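Local structure of Lmo1499 protein (Listeria monocytogenes, 4IIW) at residues E37-A45 with T54-I62; D77-L87 with V97-V106. The protein probably acts as a membrane-bound lytic transglycosylase that cuts nascent peptidoglycan strands endolytically and so terminates their elongation. All blocks are in the same frame, centred on the assembly; numbering follows the deposited sequence.

Overall arrangement
Following the chain from its N terminus, contact 1 forms first: strand 39-43 leads into helix 49-58, whose last turns and the residues after it fold back against the strand. Helix 65-75 comes next, and contact 2 forms as loop 77-82 and strand 83-87 receive helix 93-102 and its exit loop. The two closures are therefore in series, with their centres about 11 Å apart. Strands 39-43 and 83-87 join them as an antiparallel pair, I39 N probably hydrogen-bonding L87 O and I43 O probably taking G83 N. The order strand-helix-helix-strand resembles that of LysM domains, with helix 93-102 added; L56 touches M100 between the two contacts.

Contact 1. Residues E37-A45 with T54-I62; sequences EKITVEIPA and TILEDKKVI
I39 carries CG1 beside its own backbone N (chi1 -52°) and continues extended through chi2, which sends CD1 down to the end of helix 49-58. There CD1 meets CG2 of V61 at 4.0 Å and also comes up against K59 O. Two residues on, and facing the helix as well, V41 directs CG1 between two partners: CG1 is 4.0 Å from K59 CB and likewise 4.0 Å from V61 CG2. V41 and the bent lysine chain slide past each other in opposite directions, the aliphatic part of K59 lying alongside the valine.

Farther along, I55 on the helix serves the other end of the strand. Its CD1 meets I43 CD1 at 4.0 Å and passes P44 CD at 3.9 Å, so one methyl is shared by an isoleucine and CD of the proline. I43 bends at chi2 (-51°) to bring its own terminal methyl there. L56 CD2 approaches V41 CG2 more distantly, at 4.4 Å, while L56 also touches F68, M100 and L87.

Strand and helix segments run nearly antiparallel, 154° between their directions, with axes 8.9 Å apart. A Schellman motif ends the helix: K60 takes positive phi, K60 N bonds E57 O and V61 N bonds L56 O, and this reversal returns V61 to the strand beside K59. Other subunits border the same region, T54 OG1 bonding T54 OG1 of the second subunit and V61 O taking N76 ND2 of the third.

No hydrogen bond spans the two segments. The strand instead spends backbone bonds on strand 83-87, and across these two segments the contact rests on van der Waals and hydrophobic packing, mostly of branched aliphatic side chains.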
loop_
_atom_site.group_PDB
_atom_site.type_symbol
_atom_site.label_atom_id
_atom_site.label_comp_id
_atom_site.label_asym_id
_atom_site.label_seq_id
_atom_site.Cartn_x
_atom_site.Cartn_y
_atom_site.Cartn_z
ATOM N N GLU B 37 5.374 -3.941 28.009
ATOM C CA GLU B 37 4.801 -2.776 28.702
ATOM C C GLU B 37 3.384 -2.544 28.167
ATOM O O GLU B 37 3.136 -2.663 26.966
ATOM C CB GLU B 37 5.700 -1.537 28.547
ATOM C CG GLU B 37 5.814 -0.981 27.124
ATOM C CD GLU B 37 7.002 -0.039 26.937
ATOM O OE1 GLU B 37 6.903 0.881 26.097
ATOM O OE2 GLU B 37 8.036 -0.224 27.623
ATOM N N LYS B 38 2.459 -2.220 29.065
ATOM C CA LYS B 38 1.047 -2.065 28.709
ATOM C C LYS B 38 0.554 -0.617 28.790
ATOM O O LYS B 38 0.702 0.047 29.808
ATOM C CB LYS B 38 0.214 -2.998 29.600
ATOM C CG LYS B 38 0.432 -4.495 29.261
ATOM C CD LYS B 38 0.292 -5.426 30.477
ATOM C CE LYS B 38 1.483 -5.260 31.447
ATOM N NZ LYS B 38 1.505 -6.250 32.560
ATOM N N ILE B 39 -0.020 -0.144 27.690
ATOM C CA ILE B 39 -0.541 1.212 27.592
ATOM C C ILE B 39 -2.056 1.136 27.488
ATOM O O ILE B 39 -2.598 0.446 26.621
ATOM C CB ILE B 39 -0.011 1.949 26.316
ATOM C CG1 ILE B 39 1.527 1.864 26.230
ATOM C CG2 ILE B 39 -0.482 3.386 26.322
ATOM C CD1 ILE B 39 2.130 2.398 24.943
ATOM N N THR B 40 -2.750 1.837 28.365
ATOM C CA THR B 40 -4.191 1.826 28.304
ATOM C C THR B 40 -4.633 2.985 27.426
ATOM O O THR B 40 -4.233 4.121 27.660
ATOM C CB THR B 40 -4.827 1.946 29.708
ATOM O OG1 THR B 40 -4.562 3.250 30.238
ATOM C CG2 THR B 40 -4.276 0.863 30.667
ATOM N N VAL B 41 -5.429 2.694 26.402
ATOM C CA VAL B 41 -5.932 3.735 25.515
ATOM C C VAL B 41 -7.447 3.782 25.638
ATOM O O VAL B 41 -8.078 2.773 25.924
ATOM C CB VAL B 41 -5.531 3.529 23.996
ATOM C CG1 VAL B 41 -4.076 3.053 23.870
ATOM C CG2 VAL B 41 -6.448 2.550 23.299
ATOM N N GLU B 42 -8.022 4.956 25.392
ATOM C CA GLU B 42 -9.457 5.151 25.485
ATOM C C GLU B 42 -10.032 5.627 24.164
ATOM O O GLU B 42 -9.627 6.666 23.641
ATOM C CB GLU B 42 -9.764 6.168 26.565
ATOM C CG GLU B 42 -9.160 5.799 27.900
ATOM C CD GLU B 42 -9.682 6.665 29.043
ATOM O OE1 GLU B 42 -9.803 7.897 28.846
ATOM O OE2 GLU B 42 -9.954 6.107 30.136
ATOM N N ILE B 43 -10.978 4.860 23.632
ATOM C CA ILE B 43 -11.633 5.205 22.381
ATOM C C ILE B 43 -13.041 5.676 22.712
ATOM O O ILE B 43 -13.877 4.872 23.109
ATOM C CB ILE B 43 -11.721 4.006 21.419
ATOM C CG1 ILE B 43 -10.343 3.374 21.213
ATOM C CG2 ILE B 43 -12.301 4.443 20.117
ATOM C CD1 ILE B 43 -9.273 4.356 20.841
ATOM N N PRO B 44 -13.299 6.983 22.565
ATOM C CA PRO B 44 -14.617 7.489 22.876
ATOM C C PRO B 44 -15.675 7.039 21.888
ATOM O O PRO B 44 -15.373 6.774 20.745
ATOM C CB PRO B 44 -14.450 9.020 22.806
ATOM C CG PRO B 44 -12.983 9.285 22.769
ATOM C CD PRO B 44 -12.349 8.060 22.220
ATOM N N ALA B 45 -16.917 6.968 22.343
ATOM C CA ALA B 45 -18.027 6.612 21.476
ATOM C C ALA B 45 -18.049 7.561 20.273
ATOM O O ALA B 45 -17.728 8.742 20.399
ATOM C CB ALA B 45 -19.348 6.703 22.238
ATOM N N THR B 54 -5.235 8.078 15.335
ATOM C CA THR B 54 -4.494 9.166 15.945
ATOM C C THR B 54 -4.331 8.984 17.448
ATOM O O THR B 54 -3.284 9.355 18.007
ATOM C CB THR B 54 -5.164 10.493 15.585
ATOM O OG1 THR B 54 -5.215 10.574 14.163
ATOM C CG2 THR B 54 -4.402 11.690 16.128
ATOM N N ILE B 55 -5.335 8.409 18.114
ATOM C CA ILE B 55 -5.186 8.118 19.545
ATOM C C ILE B 55 -4.088 7.049 19.727
ATOM O O ILE B 55 -3.263 7.173 20.629
ATOM C CB ILE B 55 -6.491 7.670 20.198
ATOM C CG1 ILE B 55 -7.497 8.822 20.226
ATOM C CG2 ILE B 55 -6.249 7.245 21.631
ATOM C CD1 ILE B 55 -8.907 8.336 20.423
ATOM N N LEU B 56 -4.066 6.018 18.871
ATOM C CA LEU B 56 -3.030 4.996 18.957
ATOM C C LEU B 56 -1.628 5.601 18.794
ATOM O O LEU B 56 -0.684 5.244 19.524
ATOM C CB LEU B 56 -3.245 3.897 17.911
ATOM C CG LEU B 56 -4.473 2.987 18.118
ATOM C CD1 LEU B 56 -4.681 2.024 16.922
ATOM C CD2 LEU B 56 -4.369 2.194 19.430
ATOM N N GLU B 57 -1.490 6.518 17.842
ATOM C CA GLU B 57 -0.199 7.165 17.579
ATOM C C GLU B 57 0.155 8.057 18.776
ATOM O O GLU B 57 1.289 8.025 19.271
ATOM C CB GLU B 57 -0.231 7.961 16.257
ATOM C CG GLU B 57 1.130 8.541 15.819
ATOM C CD GLU B 57 1.014 9.493 14.607
ATOM O OE1 GLU B 57 0.308 9.173 13.615
ATOM O OE2 GLU B 57 1.634 10.572 14.658
ATOM N N ASP B 58 -0.812 8.848 19.235
ATOM C CA ASP B 58 -0.593 9.706 20.414
ATOM C C ASP B 58 -0.067 8.885 21.581
ATOM O O ASP B 58 0.872 9.288 22.247
ATOM C CB ASP B 58 -1.895 10.405 20.897
ATOM C CG ASP B 58 -2.374 11.523 19.964
ATOM O OD1 ASP B 58 -1.612 11.961 19.060
ATOM O OD2 ASP B 58 -3.537 11.966 20.156
ATOM N N LYS B 59 -0.685 7.726 21.812
ATOM C CA LYS B 59 -0.315 6.851 22.929
ATOM C C LYS B 59 0.900 5.953 22.668
ATOM O O LYS B 59 1.266 5.129 23.507
ATOM C CB LYS B 59 -1.532 6.043 23.366
ATOM C CG LYS B 59 -2.565 6.891 24.124
ATOM C CD LYS B 59 -1.960 7.388 25.452
ATOM C CE LYS B 59 -2.962 8.084 26.361
ATOM N NZ LYS B 59 -2.337 8.486 27.652
ATOM N N LYS B 60 1.502 6.129 21.494
ATOM C CA LYS B 60 2.718 5.429 21.091
ATOM C C LYS B 60 2.563 3.923 21.001
ATOM O O LYS B 60 3.481 3.194 21.316
ATOM C CB LYS B 60 3.872 5.795 22.029
ATOM C CG LYS B 60 4.169 7.264 22.065
ATOM C CD LYS B 60 5.080 7.587 23.222
ATOM C CE LYS B 60 5.297 9.085 23.366
ATOM N NZ LYS B 60 6.011 9.415 24.649
ATOM N N VAL B 61 1.395 3.468 20.578
ATOM C CA VAL B 61 1.151 2.042 20.395
ATOM C C VAL B 61 1.511 1.724 18.945
ATOM O O VAL B 61 1.970 0.632 18.621
ATOM C CB VAL B 61 -0.322 1.684 20.672
ATOM C CG1 VAL B 61 -0.604 0.225 20.323
ATOM C CG2 VAL B 61 -0.679 2.004 22.109
ATOM N N ILE B 62 1.232 2.669 18.063
ATOM C CA ILE B 62 1.633 2.544 16.697
ATOM C C ILE B 62 2.493 3.763 16.386
ATOM O O ILE B 62 2.573 4.728 17.167
ATOM C CB ILE B 62 0.458 2.424 15.712
ATOM C CG1 ILE B 62 -0.280 3.755 15.553
ATOM C CG2 ILE B 62 -0.481 1.276 16.129
ATOM C CD1 ILE B 62 -1.485 3.655 14.676
#

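Contact 2. Residues D77-L87 with V97-V106; sequences DTNLKAGNYEL and VKKMQEGKTV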
loop_
_atom_site.group_PDB
_atom_site.type_symbol
_atom_site.label_atom_id
_atom_site.label_comp_id
_atom_site.label_asym_id
_atom_site.label_seq_id
_atom_site.Cartn_x
_atom_site.Cartn_y
_atom_site.Cartn_z
ATOM N N ASP B 77 -11.951 -3.761 8.243
ATOM C CA ASP B 77 -12.176 -3.986 9.670
ATOM C C ASP B 77 -12.689 -2.707 10.316
ATOM O O ASP B 77 -12.059 -2.159 11.238
ATOM C CB ASP B 77 -10.837 -4.372 10.335
ATOM C CG ASP B 77 -10.256 -5.713 9.805
ATOM O OD1 ASP B 77 -11.030 -6.611 9.426
ATOM O OD2 ASP B 77 -9.018 -5.876 9.799
ATOM N N THR B 78 -13.831 -2.223 9.841
ATOM C CA THR B 78 -14.370 -0.952 10.320
ATOM C C THR B 78 -15.263 -1.037 11.570
ATOM O O THR B 78 -15.594 -0.004 12.156
ATOM C CB THR B 78 -15.176 -0.243 9.203
ATOM O OG1 THR B 78 -16.264 -1.081 8.790
ATOM C CG2 THR B 78 -14.288 0.053 8.019
ATOM N N ASN B 79 -15.650 -2.241 11.969
ATOM C CA ASN B 79 -16.491 -2.436 13.149
ATOM C C ASN B 79 -15.703 -2.351 14.475
ATOM O O ASN B 79 -15.732 -3.276 15.278
ATOM C CB ASN B 79 -17.231 -3.792 13.048
ATOM C CG ASN B 79 -16.268 -5.004 12.902
ATOM O OD1 ASN B 79 -15.142 -4.878 12.423
ATOM N ND2 ASN B 79 -16.733 -6.176 13.317
ATOM N N LEU B 80 -15.033 -1.229 14.721
ATOM C CA LEU B 80 -14.211 -1.072 15.925
ATOM C C LEU B 80 -15.014 -0.484 17.114
ATOM O O LEU B 80 -15.481 0.661 17.076
ATOM C CB LEU B 80 -12.994 -0.210 15.615
ATOM C CG LEU B 80 -12.145 -0.559 14.360
ATOM C CD1 LEU B 80 -11.044 0.491 14.135
ATOM C CD2 LEU B 80 -11.529 -1.938 14.410
ATOM N N LYS B 81 -15.124 -1.264 18.182
ATOM C CA LYS B 81 -15.915 -0.882 19.345
ATOM C C LYS B 81 -15.245 0.173 20.233
ATOM O O LYS B 81 -14.055 0.121 20.460
ATOM C CB LYS B 81 -16.220 -2.137 20.177
ATOM C CG LYS B 81 -16.912 -3.284 19.405
ATOM C CD LYS B 81 -18.317 -2.908 18.892
ATOM C CE LYS B 81 -18.961 -4.046 18.069
ATOM N NZ LYS B 81 -18.161 -4.377 16.825
ATOM N N ALA B 82 -16.024 1.133 20.730
ATOM C CA ALA B 82 -15.501 2.155 21.647
ATOM C C ALA B 82 -15.182 1.504 23.002
ATOM O O ALA B 82 -15.673 0.422 23.292
ATOM C CB ALA B 82 -16.522 3.289 21.831
ATOM N N GLY B 83 -14.352 2.148 23.813
ATOM C CA GLY B 83 -14.024 1.632 25.158
ATOM C C GLY B 83 -12.564 1.742 25.556
ATOM O O GLY B 83 -11.755 2.384 24.874
ATOM N N ASN B 84 -12.224 1.099 26.661
ATOM C CA ASN B 84 -10.859 1.107 27.191
ATOM C C ASN B 84 -10.160 -0.222 26.909
ATOM O O ASN B 84 -10.684 -1.283 27.239
ATOM C CB ASN B 84 -10.884 1.392 28.693
ATOM C CG ASN B 84 -11.561 2.717 29.024
ATOM O OD1 ASN B 84 -11.518 3.666 28.233
ATOM N ND2 ASN B 84 -12.194 2.785 30.188
ATOM N N TYR B 85 -8.976 -0.143 26.295
ATOM C CA TYR B 85 -8.184 -1.312 25.913
ATOM C C TYR B 85 -6.760 -1.274 26.489
ATOM O O TYR B 85 -6.198 -0.198 26.676
ATOM C CB TYR B 85 -8.071 -1.348 24.385
ATOM C CG TYR B 85 -9.396 -1.479 23.659
ATOM C CD1 TYR B 85 -9.907 -2.738 23.325
ATOM C CD2 TYR B 85 -10.145 -0.350 23.309
ATOM C CE1 TYR B 85 -11.117 -2.870 22.663
ATOM C CE2 TYR B 85 -11.372 -0.477 22.636
ATOM C CZ TYR B 85 -11.842 -1.740 22.317
ATOM O OH TYR B 85 -13.049 -1.894 21.688
ATOM N N GLU B 86 -6.191 -2.446 26.794
ATOM C CA GLU B 86 -4.776 -2.535 27.196
ATOM C C GLU B 86 -4.011 -3.082 26.015
ATOM O O GLU B 86 -4.121 -4.257 25.666
ATOM C CB GLU B 86 -4.521 -3.372 28.453
ATOM C CG GLU B 86 -4.703 -2.568 29.739
ATOM C CD GLU B 86 -4.337 -3.335 31.007
ATOM O OE1 GLU B 86 -4.820 -2.936 32.092
ATOM O OE2 GLU B 86 -3.576 -4.331 30.926
ATOM N N LEU B 87 -3.252 -2.191 25.399
ATOM C CA LEU B 87 -2.468 -2.498 24.229
ATOM C C LEU B 87 -1.001 -2.342 24.573
ATOM O O LEU B 87 -0.639 -1.692 25.550
ATOM C CB LEU B 87 -2.835 -1.529 23.094
ATOM C CG LEU B 87 -4.326 -1.412 22.756
ATOM C CD1 LEU B 87 -4.565 -0.301 21.762
ATOM C CD2 LEU B 87 -4.880 -2.737 22.234
ATOM N N VAL B 97 -6.377 -4.500 16.084
ATOM C CA VAL B 97 -7.655 -4.414 15.398
ATOM C C VAL B 97 -8.615 -5.503 15.850
ATOM O O VAL B 97 -9.788 -5.255 16.050
ATOM C CB VAL B 97 -7.400 -4.455 13.883
ATOM C CG1 VAL B 97 -8.690 -4.562 13.085
ATOM C CG2 VAL B 97 -6.599 -3.216 13.498
ATOM N N LYS B 98 -8.091 -6.692 16.073
ATOM C CA LYS B 98 -8.915 -7.830 16.479
ATOM C C LYS B 98 -9.542 -7.607 17.878
ATOM O O LYS B 98 -10.693 -7.961 18.094
ATOM C CB LYS B 98 -8.078 -9.111 16.407
ATOM C CG LYS B 98 -8.768 -10.249 15.636
ATOM C CD LYS B 98 -7.720 -11.215 15.009
ATOM C CE LYS B 98 -8.318 -12.099 13.896
ATOM N NZ LYS B 98 -7.285 -12.949 13.221
ATOM N N LYS B 99 -8.791 -7.012 18.806
ATOM C CA LYS B 99 -9.319 -6.670 20.139
ATOM C C LYS B 99 -10.461 -5.659 20.040
ATOM O O LYS B 99 -11.485 -5.799 20.701
ATOM C CB LYS B 99 -8.240 -6.084 21.061
ATOM C CG LYS B 99 -7.409 -7.079 21.880
ATOM C CD LYS B 99 -6.382 -6.327 22.757
ATOM C CE LYS B 99 -5.773 -7.187 23.873
ATOM N NZ LYS B 99 -6.727 -7.447 24.988
HETATM N N MSE B 100 -10.283 -4.635 19.222
HETATM C CA MSE B 100 -11.325 -3.623 19.053
HETATM C C MSE B 100 -12.572 -4.175 18.334
HETATM O O MSE B 100 -13.686 -3.821 18.680
HETATM C CB MSE B 100 -10.765 -2.391 18.340
HETATM C CG MSE B 100 -9.682 -1.680 19.140
HETATM SE SE MSE B 100 -8.930 -0.102 18.307
HETATM C CE MSE B 100 -7.737 0.400 19.718
ATOM N N GLN B 101 -12.382 -5.038 17.347
ATOM C CA GLN B 101 -13.509 -5.641 16.644
ATOM C C GLN B 101 -14.358 -6.439 17.612
ATOM O O GLN B 101 -15.569 -6.237 17.701
ATOM C CB GLN B 101 -13.047 -6.558 15.499
ATOM C CG GLN B 101 -12.569 -5.811 14.256
ATOM C CD GLN B 101 -12.211 -6.743 13.115
ATOM O OE1 GLN B 101 -11.283 -7.547 13.224
ATOM N NE2 GLN B 101 -12.928 -6.622 12.002
ATOM N N GLU B 102 -13.706 -7.342 18.334
ATOM C CA GLU B 102 -14.372 -8.194 19.326
ATOM C C GLU B 102 -14.772 -7.412 20.575
ATOM O O GLU B 102 -15.601 -7.856 21.350
ATOM C CB GLU B 102 -13.455 -9.357 19.719
ATOM C CG GLU B 102 -13.169 -10.331 18.576
ATOM C CD GLU B 102 -11.989 -11.260 18.860
ATOM O OE1 GLU B 102 -11.541 -11.330 20.019
ATOM O OE2 GLU B 102 -11.494 -11.908 17.910
ATOM N N GLY B 103 -14.170 -6.251 20.770
ATOM C CA GLY B 103 -14.484 -5.415 21.916
ATOM C C GLY B 103 -13.958 -5.986 23.214
ATOM O O GLY B 103 -14.620 -5.877 24.248
ATOM N N LYS B 104 -12.769 -6.591 23.163
ATOM C CA LYS B 104 -12.150 -7.172 24.345
ATOM C C LYS B 104 -11.470 -6.063 25.118
ATOM O O LYS B 104 -10.258 -5.905 25.072
ATOM C CB LYS B 104 -11.167 -8.295 23.983
ATOM C CG LYS B 104 -11.822 -9.561 23.348
ATOM C CD LYS B 104 -12.851 -10.310 24.258
ATOM C CE LYS B 104 -12.205 -10.964 25.490
ATOM N NZ LYS B 104 -13.125 -11.887 26.230
ATOM N N THR B 105 -12.290 -5.310 25.842
ATOM C CA THR B 105 -11.856 -4.163 26.631
ATOM C C THR B 105 -11.375 -4.525 28.052
ATOM O O THR B 105 -11.520 -5.658 28.503
ATOM C CB THR B 105 -13.004 -3.104 26.708
ATOM O OG1 THR B 105 -14.205 -3.721 27.168
ATOM C CG2 THR B 105 -13.276 -2.498 25.339
ATOM N N VAL B 106 -10.787 -3.537 28.725
ATOM C CA VAL B 106 -10.272 -3.666 30.091
ATOM C C VAL B 106 -11.362 -4.017 31.089
ATOM O O VAL B 106 -12.245 -3.199 31.334
ATOM C CB VAL B 106 -9.668 -2.325 30.595
ATOM C CG1 VAL B 106 -9.405 -2.378 32.095
ATOM C CG2 VAL B 106 -8.411 -1.965 29.828
HETATM O O HOH W 1 -8.072 -4.769 26.414
#
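A Schellman motif at the end of helix 93-102, with G103 in positive phi, turns the chain back along strand 83-87 and wraps it round Y85. The tyrosine ring lies between M100 and T105: M100 CG sits over one face, 4.0 Å from the ring centroid, and T105 CG2 covers the opposite face at 3.6 Å, both as CH-pi contacts. The selenium of M100, a selenomethionine here, stands farther above the ring in a Met-aromatic contact, and the extended side chain of M100 carries CE on to L87 CD1. At the ring edge, Y85 OH donates to K81 O over 2.6 Å, approaching from above that carbonyl's plane, which holds the ring's outer end.

Backbone bonds close both ends. K81 N gives a bond of 3.0 Å to M100 O in the last helical turn, and V106 N meets N84 O at 2.7 Å, almost straight at 169°. A water adds a bridge, accepting from E86 N and donating to K104 O.

At the far end, chi1 of 58° places the N79 amide where its OD1 receives Q101 NE2 at 2.8 Å, on a lone pair, the two amide planes nearly perpendicular at 88°. D77 OD1 takes a second, weak bond from the same nitrogen. L80 CD2 packs against M100 CB and Q101 CG.

K81 NZ bonds N79 O and, weakly, Q101 O. The ammonium group thus sits between a loop carbonyl and one at the C-terminal end of the helix, a setting that probably favours its charged form. Polar bonds at both ends flank a centre of Y85, M100, T105 and L80 packing.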